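Local coordinates for ADP-ribosylation factor guanine nucleotide-exchange factor SEC7 (Saccharomyces cerevisiae, PDB 4OIY), which activates the small GTPase ARF1 at the trans-Golgi network by guanine nucleotide exchange, through the Sec7 catalytic domain described here, at residues L36-S40 / P41-A45; H148-Q151 / I152-K155; S157-E160 / F161-N165. One frame throughout, in Å; residues are numbered along the deposited sequence.

Contact 1 comes first along the chain. It joins the loop 36-40, which follows helix 23-32, to the first turn of helix 41-50. Contact 2 turns the loop after helix 130-148, at residues 148-155. Contact 3 follows almost at once and spans residues 157-165, which hold the short helix 158-164. The three are in series, and none nests or crosses. Contact 1 lies on the opposite side of the chain's centre from the other two. Contacts 2 and 3 have centres about 16 Å apart. Contact 1 joins helices 23-32, 41-50 and 68-79. Contact 2 leads from helix 130-148 toward helix 158-164, and contact 3 packs on helices 130-148 and 176-188.

Contact 1: L36-S40 / P41-A45; sequences LKDDS and PISIA
Ser-40 and Ser-43 meet where the loop 36-40 turns into helix 41-50, and the backbone N of Ile-44 bonds to the Ser-40 O at 3.1 Å. This is a helix N-cap with an Asx turn built in front of it. Ser-40 is the N-cap residue. Its OG lies between its own backbone N and carbonyl carbon, chi1 71°, and from there accepts the backbone N-H of Ser-43, with N to OG at 3.3 Å. Pro-41 opens the helix as its first residue.

Asp-38 supports the cap from the loop. Its OD1 accepts from the backbone N of Ser-40, which closes the Asx turn. The same oxygen accepts from the hydroxyl OG of Ser-40 on the syn side, and from Ser-43 OG at 2.8 Å. The Ser-43 hydroxyl comes from above the carboxylate plane, 42° out of it. Three donors thus grip one carboxylate oxygen and limit how the group can turn. Asp-38 also brings a negative charge to the N-terminal end of the helix, where it would probably be favourable beside the positive end of the helix dipole.

Apolar side chains pack beside the turn. Leu-36 CD1 lies against the backbone O of Ser-43 at 3.5 Å. Its other methyl, CD2, meets Ile-44 CG1, the two side chains running obliquely to each other. Leu-36 also packs on Ile-27 and Ile-31 of helix 23-32, while Pro-41 and Ile-44 touch helix 68-79. The turn therefore ties three helices of the Sec7 domain together. The end of Ile-44 leans back toward the loop, where its CD1 lies 3.5 Å from the Asp-39 O.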
ATOM      1  N   LEU A  36      13.029  16.959   9.047  1.00 27.86           N
ATOM      2  CA  LEU A  36      13.497  15.632   8.673  1.00 27.59           C
ATOM      3  C   LEU A  36      14.946  15.459   9.124  1.00 28.16           C
ATOM      4  O   LEU A  36      15.808  16.281   8.808  1.00 28.61           O
ATOM      5  CB  LEU A  36      13.371  15.474   7.159  1.00 26.80           C
ATOM      6  CG  LEU A  36      13.540  14.092   6.534  1.00 25.65           C
ATOM      7  CD1 LEU A  36      12.590  13.082   7.159  1.00 25.04           C
ATOM      8  CD2 LEU A  36      13.332  14.173   5.032  1.00 24.79           C
ATOM      9  N   LYS A  37      15.205  14.386   9.868  1.00 29.17           N
ATOM     10  CA  LYS A  37      16.522  14.139  10.461  1.00 29.42           C
ATOM     11  C   LYS A  37      17.614  14.034   9.399  1.00 28.31           C
ATOM     12  O   LYS A  37      18.664  14.671   9.500  1.00 28.38           O
ATOM     13  CB  LYS A  37      16.479  12.851  11.289  1.00 31.16           C
ATOM     14  CG  LYS A  37      17.694  12.616  12.169  1.00 32.55           C
ATOM     15  CD  LYS A  37      17.618  11.254  12.842  1.00 33.39           C
ATOM     16  CE  LYS A  37      18.735  11.061  13.858  1.00 34.05           C
ATOM     17  NZ  LYS A  37      18.613  11.989  15.018  1.00 34.31           N
ATOM     18  N   ASP A  38      17.354  13.216   8.386  1.00 26.14           N
ATOM     19  CA  ASP A  38      18.295  12.990   7.300  1.00 24.97           C
ATOM     20  C   ASP A  38      17.539  12.373   6.125  1.00 23.51           C
ATOM     21  O   ASP A  38      16.316  12.229   6.187  1.00 22.97           O
ATOM     22  CB  ASP A  38      19.448  12.089   7.774  1.00 24.65           C
ATOM     23  CG  ASP A  38      18.966  10.794   8.408  1.00 25.22           C
ATOM     24  OD1 ASP A  38      18.048  10.155   7.853  1.00 23.76           O
ATOM     25  OD2 ASP A  38      19.518  10.402   9.463  1.00 26.09           O
ATOM     26  N   ASP A  39      18.250  12.014   5.062  1.00 22.73           N
ATOM     27  CA  ASP A  39      17.606  11.419   3.889  1.00 21.82           C
ATOM     28  C   ASP A  39      17.706   9.886   3.848  1.00 19.99           C
ATOM     29  O   ASP A  39      17.635   9.290   2.779  1.00 20.50           O
ATOM     30  CB  ASP A  39      18.156  12.041   2.596  1.00 22.58           C
ATOM     31  CG  ASP A  39      19.621  11.699   2.342  1.00 23.27           C
ATOM     32  OD1 ASP A  39      20.312  11.220   3.268  1.00 24.65           O
ATOM     33  OD2 ASP A  39      20.077  11.921   1.203  1.00 25.23           O
ATOM     34  N   SER A  40      17.852   9.248   5.007  1.00 19.03           N
ATOM     35  CA  SER A  40      17.865   7.789   5.063  1.00 18.22           C
ATOM     36  C   SER A  40      16.467   7.261   4.743  1.00 17.41           C
ATOM     37  O   SER A  40      15.479   7.951   4.997  1.00 17.08           O
ATOM     38  CB  SER A  40      18.300   7.291   6.440  1.00 18.51           C
ATOM     39  OG  SER A  40      17.300   7.525   7.414  1.00 18.96           O
ATOM     40  N   PRO A  41      16.380   6.044   4.180  1.00 16.83           N
ATOM     41  CA  PRO A  41      15.065   5.495   3.836  1.00 16.12           C
ATOM     42  C   PRO A  41      14.102   5.472   5.012  1.00 15.53           C
ATOM     43  O   PRO A  41      12.937   5.836   4.860  1.00 14.36           O
ATOM     44  CB  PRO A  41      15.367   4.066   3.365  1.00 16.59           C
ATOM     45  CG  PRO A  41      16.832   4.001   3.111  1.00 17.01           C
ATOM     46  CD  PRO A  41      17.493   5.231   3.663  1.00 16.83           C
ATOM     47  N   ILE A  42      14.579   5.063   6.183  1.00 14.90           N
ATOM     48  CA  ILE A  42      13.718   4.971   7.356  1.00 15.37           C
ATOM     49  C   ILE A  42      13.209   6.348   7.810  1.00 14.86           C
ATOM     50  O   ILE A  42      12.028   6.491   8.133  1.00 14.46           O
ATOM     51  CB  ILE A  42      14.403   4.201   8.512  1.00 15.71           C
ATOM     52  CG1 ILE A  42      14.584   2.736   8.106  1.00 16.13           C
ATOM     53  CG2 ILE A  42      13.571   4.292   9.787  1.00 15.96           C
ATOM     54  CD1 ILE A  42      15.592   1.960   8.931  1.00 16.15           C
ATOM     55  N   SER A  43      14.078   7.358   7.810  1.00 14.49           N
ATOM     56  CA  SER A  43      13.661   8.703   8.196  1.00 14.33           C
ATOM     57  C   SER A  43      12.572   9.225   7.271  1.00 12.84           C
ATOM     58  O   SER A  43      11.561   9.744   7.737  1.00 13.07           O
ATOM     59  CB  SER A  43      14.838   9.669   8.207  1.00 15.02           C
ATOM     60  OG  SER A  43      15.755   9.301   9.221  1.00 16.33           O
ATOM     61  N   ILE A  44      12.778   9.053   5.971  1.00 12.22           N
ATOM     62  CA  ILE A  44      11.808   9.527   4.991  1.00 11.45           C
ATOM     63  C   ILE A  44      10.494   8.742   5.087  1.00 11.21           C
ATOM     64  O   ILE A  44       9.420   9.338   5.093  1.00 11.00           O
ATOM     65  CB  ILE A  44      12.356   9.465   3.551  1.00 11.31           C
ATOM     66  CG1 ILE A  44      13.568  10.400   3.383  1.00 11.53           C
ATOM     67  CG2 ILE A  44      11.267   9.866   2.565  1.00 11.46           C
ATOM     68  CD1 ILE A  44      14.294  10.224   2.068  1.00 11.57           C
ATOM     69  N   ALA A  45      10.577   7.416   5.163  1.00 11.01           N
ATOM     70  CA  ALA A  45       9.379   6.576   5.309  1.00 11.19           C
ATOM     71  C   ALA A  45       8.543   6.970   6.529  1.00 11.27           C
ATOM     72  O   ALA A  45       7.321   7.078   6.447  1.00 10.90           O
ATOM     73  CB  ALA A  45       9.767   5.107   5.393  1.00 11.38           C
TER

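Contact 2: H148-Q151 / I152-K155; sequences HSSQ and IKNK
Ser-150 carries this contact, an ST turn in the loop between helix 130-148 and helix 158-164. The polar part is two hydrogen bonds to one side-chain oxygen. Ser-150 OG accepts from the backbone N of Ile-152 at 3.3 Å, the bond that defines the turn. A second bond, from the backbone N of Lys-153 at 3.0 Å, extends it by one residue. Both bonds are bent, with angles at the hydrogen of 145° and 137°. Ser-150 OG is anti to its own N (chi1 -176°), beside the carbonyl carbon, and this carries it into the bend of the chain.

The remaining contacts are van der Waals. Lys-153 CB lies 3.5 Å from Ser-150 OG, and Ile-152 CG1 lies 3.8 Å from the same oxygen.

The charged end of Lys-153 leads away from the turn. Its NZ makes a salt bridge with Asp-146 of helix 130-148, and its side chain touches Met-142 there. The loop is thus tied to the helix before it.

One serine oxygen engages two successive peptide N-H groups, so this exposed bend is held by a side-chain-to-backbone link. With both angles well short of straight, each bond is probably modest by itself.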
ATOM      1  N   HIS A 148     -17.366  -3.057  -5.490  1.00 18.73           N
ATOM      2  CA  HIS A 148     -17.636  -1.698  -5.009  1.00 19.72           C
ATOM      3  C   HIS A 148     -17.463  -0.551  -6.011  1.00 21.30           C
ATOM      4  O   HIS A 148     -18.080   0.501  -5.836  1.00 23.52           O
ATOM      5  CB  HIS A 148     -16.758  -1.413  -3.790  1.00 19.31           C
ATOM      6  CG  HIS A 148     -17.084  -2.270  -2.611  1.00 18.98           C
ATOM      7  ND1 HIS A 148     -16.244  -3.263  -2.151  1.00 18.64           N
ATOM      8  CD2 HIS A 148     -18.173  -2.295  -1.809  1.00 18.76           C
ATOM      9  CE1 HIS A 148     -16.804  -3.860  -1.116  1.00 17.89           C
ATOM     10  NE2 HIS A 148     -17.974  -3.291  -0.886  1.00 19.09           N
ATOM     11  N   SER A 149     -16.628  -0.729  -7.033  1.00 22.35           N
ATOM     12  CA  SER A 149     -16.210   0.391  -7.888  1.00 24.16           C
ATOM     13  C   SER A 149     -16.627   0.267  -9.346  1.00 23.94           C
ATOM     14  O   SER A 149     -17.005   1.266  -9.974  1.00 24.63           O
ATOM     15  CB  SER A 149     -14.688   0.539  -7.849  1.00 24.79           C
ATOM     16  OG  SER A 149     -14.228   0.767  -6.538  1.00 27.48           O
ATOM     17  N   SER A 150     -16.541  -0.943  -9.888  1.00 23.67           N
ATOM     18  CA  SER A 150     -16.582  -1.140 -11.338  1.00 24.18           C
ATOM     19  C   SER A 150     -17.884  -0.666 -11.968  1.00 25.37           C
ATOM     20  O   SER A 150     -18.971  -0.942 -11.461  1.00 25.23           O
ATOM     21  CB  SER A 150     -16.349  -2.606 -11.706  1.00 23.61           C
ATOM     22  OG  SER A 150     -16.289  -2.768 -13.117  1.00 22.55           O
ATOM     23  N   GLN A 151     -17.739   0.049 -13.079  1.00 27.21           N
ATOM     24  CA  GLN A 151     -18.860   0.504 -13.887  1.00 28.27           C
ATOM     25  C   GLN A 151     -19.040  -0.378 -15.125  1.00 27.61           C
ATOM     26  O   GLN A 151     -20.075  -0.305 -15.795  1.00 27.43           O
ATOM     27  CB  GLN A 151     -18.613   1.949 -14.333  1.00 29.88           C
ATOM     28  CG  GLN A 151     -18.242   2.910 -13.209  1.00 31.24           C
ATOM     29  CD  GLN A 151     -17.305   4.020 -13.659  1.00 32.98           C
ATOM     30  OE1 GLN A 151     -16.238   3.760 -14.221  1.00 35.26           O
ATOM     31  NE2 GLN A 151     -17.694   5.264 -13.406  1.00 33.59           N
ATOM     32  N   ILE A 152     -18.039  -1.206 -15.426  1.00 26.54           N
ATOM     33  CA  ILE A 152     -17.995  -1.971 -16.680  1.00 26.09           C
ATOM     34  C   ILE A 152     -18.043  -3.496 -16.502  1.00 24.85           C
ATOM     35  O   ILE A 152     -18.097  -4.233 -17.486  1.00 25.29           O
ATOM     36  CB  ILE A 152     -16.747  -1.604 -17.525  1.00 27.08           C
ATOM     37  CG1 ILE A 152     -15.451  -1.860 -16.745  1.00 27.53           C
ATOM     38  CG2 ILE A 152     -16.818  -0.147 -17.961  1.00 27.50           C
ATOM     39  CD1 ILE A 152     -14.199  -1.723 -17.584  1.00 27.77           C
ATOM     40  N   LYS A 153     -18.010  -3.966 -15.258  1.00 23.61           N
ATOM     41  CA  LYS A 153     -18.146  -5.389 -14.964  1.00 22.74           C
ATOM     42  C   LYS A 153     -19.245  -5.578 -13.938  1.00 20.44           C
ATOM     43  O   LYS A 153     -19.456  -4.708 -13.091  1.00 18.86           O
ATOM     44  CB  LYS A 153     -16.839  -5.957 -14.406  1.00 24.35           C
ATOM     45  CG  LYS A 153     -15.781  -6.236 -15.459  1.00 25.60           C
ATOM     46  CD  LYS A 153     -14.443  -6.601 -14.834  1.00 26.67           C
ATOM     47  CE  LYS A 153     -14.405  -8.039 -14.349  1.00 27.34           C
ATOM     48  NZ  LYS A 153     -13.094  -8.357 -13.709  1.00 27.70           N
ATOM     49  N   ASN A 154     -19.943  -6.710 -14.027  1.00 19.60           N
ATOM     50  CA  ASN A 154     -20.853  -7.140 -12.975  1.00 19.11           C
ATOM     51  C   ASN A 154     -20.087  -7.523 -11.710  1.00 18.26           C
ATOM     52  O   ASN A 154     -18.888  -7.821 -11.755  1.00 18.48           O
ATOM     53  CB  ASN A 154     -21.690  -8.342 -13.429  1.00 19.59           C
ATOM     54  CG  ASN A 154     -22.819  -7.955 -14.373  1.00 20.25           C
ATOM     55  OD1 ASN A 154     -23.794  -7.304 -13.976  1.00 20.81           O
ATOM     56  ND2 ASN A 154     -22.707  -8.377 -15.625  1.00 20.95           N
ATOM     57  N   LYS A 155     -20.788  -7.525 -10.587  1.00 17.12           N
ATOM     58  CA  LYS A 155     -20.209  -7.982  -9.328  1.00 16.83           C
ATOM     59  C   LYS A 155     -19.660  -9.393  -9.471  1.00 16.07           C
ATOM     60  O   LYS A 155     -20.300 -10.267 -10.051  1.00 16.06           O
ATOM     61  CB  LYS A 155     -21.245  -7.941  -8.206  1.00 17.49           C
ATOM     62  CG  LYS A 155     -21.514  -6.530  -7.723  1.00 18.22           C
ATOM     63  CD  LYS A 155     -22.512  -6.479  -6.578  1.00 19.33           C
ATOM     64  CE  LYS A 155     -22.417  -5.146  -5.859  1.00 20.64           C
ATOM     65  NZ  LYS A 155     -23.478  -4.933  -4.839  1.00 21.89           N
TER

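Contact 3: S157-E160 / F161-N165; sequences SLQE and FLENN
Gln-159 and Glu-163 cross at about a right angle on the exposed side of helix 158-164. Gln-159 NE2 donates to Glu-163 OE2 at 3.0 Å. The oxygen uses its anti lone pair and lies close to the amide plane of Gln-159. The amide and carboxylate planes are 65° apart. A bend at chi2 of Gln-159, 60°, turns its amide along the helix toward Glu-163.

The apolar side is built by Leu-158, Leu-162 and Phe-161. Leu-158 and Leu-162 run obliquely to each other, with Leu-158 CD1 4.2 Å from Leu-162 CD2. Leu-158 CD1 also lies loosely at the edge of the Phe-161 ring, near its plane, 4.5 Å from Phe-161 CD2. Asn-165 ND2 sits over one face of the Phe-161 ring, nearer its edge than its centre, 3.5 Å from the ring plane. This nitrogen also donates to the Phe-161 O and to Ser-139 OG of helix 130-148. Leu-158 and Leu-162 pack on helix 176-188, and Phe-161 packs on helix 130-148.

At the start of the helix two side chains bond to backbone N-H groups. Ser-157 OG accepts from the Glu-160 N at 3.2 Å. In return, Glu-160 OE1 accepts from the Ser-157 N, which comes from above the carboxylate plane. Along the helix, N-H groups of residues 161 to 164 bond to the carbonyls four residues earlier, such as Leu-162 N to Leu-158 O at 2.9 Å. The reciprocal pair of Ser-157 and Glu-160 is a capping box, here opening a short amphipathic helix in the all-helical Sec7 domain.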
ATOM      1  N   SER A 157     -18.865 -13.001  -8.249  1.00 13.46           N
ATOM      2  CA  SER A 157     -19.489 -13.937  -7.322  1.00 13.00           C
ATOM      3  C   SER A 157     -18.422 -14.602  -6.480  1.00 12.56           C
ATOM      4  O   SER A 157     -17.254 -14.654  -6.868  1.00 12.38           O
ATOM      5  CB  SER A 157     -20.284 -15.016  -8.068  1.00 13.14           C
ATOM      6  OG  SER A 157     -19.430 -15.812  -8.872  1.00 12.98           O
ATOM      7  N   LEU A 158     -18.828 -15.120  -5.331  1.00 12.28           N
ATOM      8  CA  LEU A 158     -17.921 -15.920  -4.518  1.00 12.08           C
ATOM      9  C   LEU A 158     -17.349 -17.086  -5.323  1.00 12.01           C
ATOM     10  O   LEU A 158     -16.155 -17.346  -5.259  1.00 11.54           O
ATOM     11  CB  LEU A 158     -18.623 -16.425  -3.256  1.00 12.33           C
ATOM     12  CG  LEU A 158     -17.852 -17.434  -2.401  1.00 12.47           C
ATOM     13  CD1 LEU A 158     -16.572 -16.833  -1.854  1.00 12.49           C
ATOM     14  CD2 LEU A 158     -18.721 -17.930  -1.263  1.00 12.50           C
ATOM     15  N   GLN A 159     -18.183 -17.779  -6.093  1.00 12.06           N
ATOM     16  CA  GLN A 159     -17.689 -18.880  -6.916  1.00 12.36           C
ATOM     17  C   GLN A 159     -16.530 -18.443  -7.813  1.00 12.54           C
ATOM     18  O   GLN A 159     -15.508 -19.127  -7.895  1.00 12.68           O
ATOM     19  CB  GLN A 159     -18.819 -19.506  -7.751  1.00 12.79           C
ATOM     20  CG  GLN A 159     -18.347 -20.634  -8.670  1.00 13.19           C
ATOM     21  CD  GLN A 159     -17.710 -21.798  -7.929  1.00 13.90           C
ATOM     22  OE1 GLN A 159     -18.016 -22.047  -6.770  1.00 15.07           O
ATOM     23  NE2 GLN A 159     -16.819 -22.515  -8.602  1.00 14.79           N
ATOM     24  N   GLU A 160     -16.678 -17.296  -8.472  1.00 12.67           N
ATOM     25  CA  GLU A 160     -15.629 -16.780  -9.346  1.00 12.89           C
ATOM     26  C   GLU A 160     -14.352 -16.442  -8.581  1.00 12.11           C
ATOM     27  O   GLU A 160     -13.250 -16.695  -9.063  1.00 11.86           O
ATOM     28  CB  GLU A 160     -16.132 -15.570 -10.129  1.00 14.01           C
ATOM     29  CG  GLU A 160     -17.052 -15.972 -11.270  1.00 15.39           C
ATOM     30  CD  GLU A 160     -17.867 -14.824 -11.829  1.00 17.08           C
ATOM     31  OE1 GLU A 160     -17.921 -13.745 -11.202  1.00 18.51           O
ATOM     32  OE2 GLU A 160     -18.471 -15.015 -12.909  1.00 19.31           O
ATOM     33  N   PHE A 161     -14.507 -15.888  -7.385  1.00 11.53           N
ATOM     34  CA  PHE A 161     -13.365 -15.569  -6.526  1.00 11.06           C
ATOM     35  C   PHE A 161     -12.594 -16.845  -6.143  1.00 11.40           C
ATOM     36  O   PHE A 161     -11.363 -16.868  -6.175  1.00 11.40           O
ATOM     37  CB  PHE A 161     -13.842 -14.802  -5.300  1.00 10.70           C
ATOM     38  CG  PHE A 161     -12.744 -14.438  -4.351  1.00 10.25           C
ATOM     39  CD1 PHE A 161     -11.750 -13.541  -4.725  1.00 10.16           C
ATOM     40  CD2 PHE A 161     -12.707 -14.984  -3.084  1.00 10.26           C
ATOM     41  CE1 PHE A 161     -10.737 -13.200  -3.847  1.00  9.96           C
ATOM     42  CE2 PHE A 161     -11.695 -14.655  -2.205  1.00 10.23           C
ATOM     43  CZ  PHE A 161     -10.706 -13.768  -2.589  1.00  9.99           C
ATOM     44  N   LEU A 162     -13.317 -17.907  -5.801  1.00 11.48           N
ATOM     45  CA  LEU A 162     -12.701 -19.208  -5.530  1.00 11.47           C
ATOM     46  C   LEU A 162     -11.935 -19.716  -6.740  1.00 11.90           C
ATOM     47  O   LEU A 162     -10.789 -20.156  -6.619  1.00 11.74           O
ATOM     48  CB  LEU A 162     -13.755 -20.240  -5.119  1.00 11.52           C
ATOM     49  CG  LEU A 162     -14.568 -19.910  -3.872  1.00 11.61           C
ATOM     50  CD1 LEU A 162     -15.633 -20.975  -3.680  1.00 11.85           C
ATOM     51  CD2 LEU A 162     -13.708 -19.772  -2.623  1.00 11.52           C
ATOM     52  N   GLU A 163     -12.551 -19.634  -7.920  1.00 12.32           N
ATOM     53  CA  GLU A 163     -11.898 -20.095  -9.148  1.00 12.98           C
ATOM     54  C   GLU A 163     -10.599 -19.340  -9.442  1.00 12.60           C
ATOM     55  O   GLU A 163      -9.596 -19.934  -9.852  1.00 12.77           O
ATOM     56  CB  GLU A 163     -12.845 -19.964 -10.336  1.00 13.92           C
ATOM     57  CG  GLU A 163     -14.018 -20.931 -10.293  1.00 15.04           C
ATOM     58  CD  GLU A 163     -15.071 -20.620 -11.334  1.00 15.99           C
ATOM     59  OE1 GLU A 163     -14.777 -19.848 -12.271  1.00 18.13           O
ATOM     60  OE2 GLU A 163     -16.197 -21.151 -11.209  1.00 17.12           O
ATOM     61  N   ASN A 164     -10.632 -18.035  -9.210  1.00 12.58           N
ATOM     62  CA  ASN A 164      -9.498 -17.160  -9.495  1.00 12.58           C
ATOM     63  C   ASN A 164      -8.267 -17.470  -8.641  1.00 12.39           C
ATOM     64  O   ASN A 164      -7.148 -17.088  -8.993  1.00 13.28           O
ATOM     65  CB  ASN A 164      -9.902 -15.695  -9.326  1.00 13.18           C
ATOM     66  CG  ASN A 164     -10.820 -15.209 -10.435  1.00 13.83           C
ATOM     67  OD1 ASN A 164     -10.975 -15.863 -11.474  1.00 14.82           O
ATOM     68  ND2 ASN A 164     -11.423 -14.047 -10.229  1.00 14.58           N
ATOM     69  N   ASN A 165      -8.471 -18.173  -7.532  1.00 11.77           N
ATOM     70  CA  ASN A 165      -7.381 -18.518  -6.628  1.00 11.66           C
ATOM     71  C   ASN A 165      -7.046 -20.004  -6.595  1.00 11.81           C
ATOM     72  O   ASN A 165      -6.327 -20.462  -5.707  1.00 11.43           O
ATOM     73  CB  ASN A 165      -7.708 -18.007  -5.240  1.00 11.53           C
ATOM     74  CG  ASN A 165      -7.671 -16.497  -5.182  1.00 11.58           C
ATOM     75  OD1 ASN A 165      -6.604 -15.907  -5.299  1.00 11.78           O
ATOM     76  ND2 ASN A 165      -8.828 -15.865  -5.022  1.00 11.65           N
TER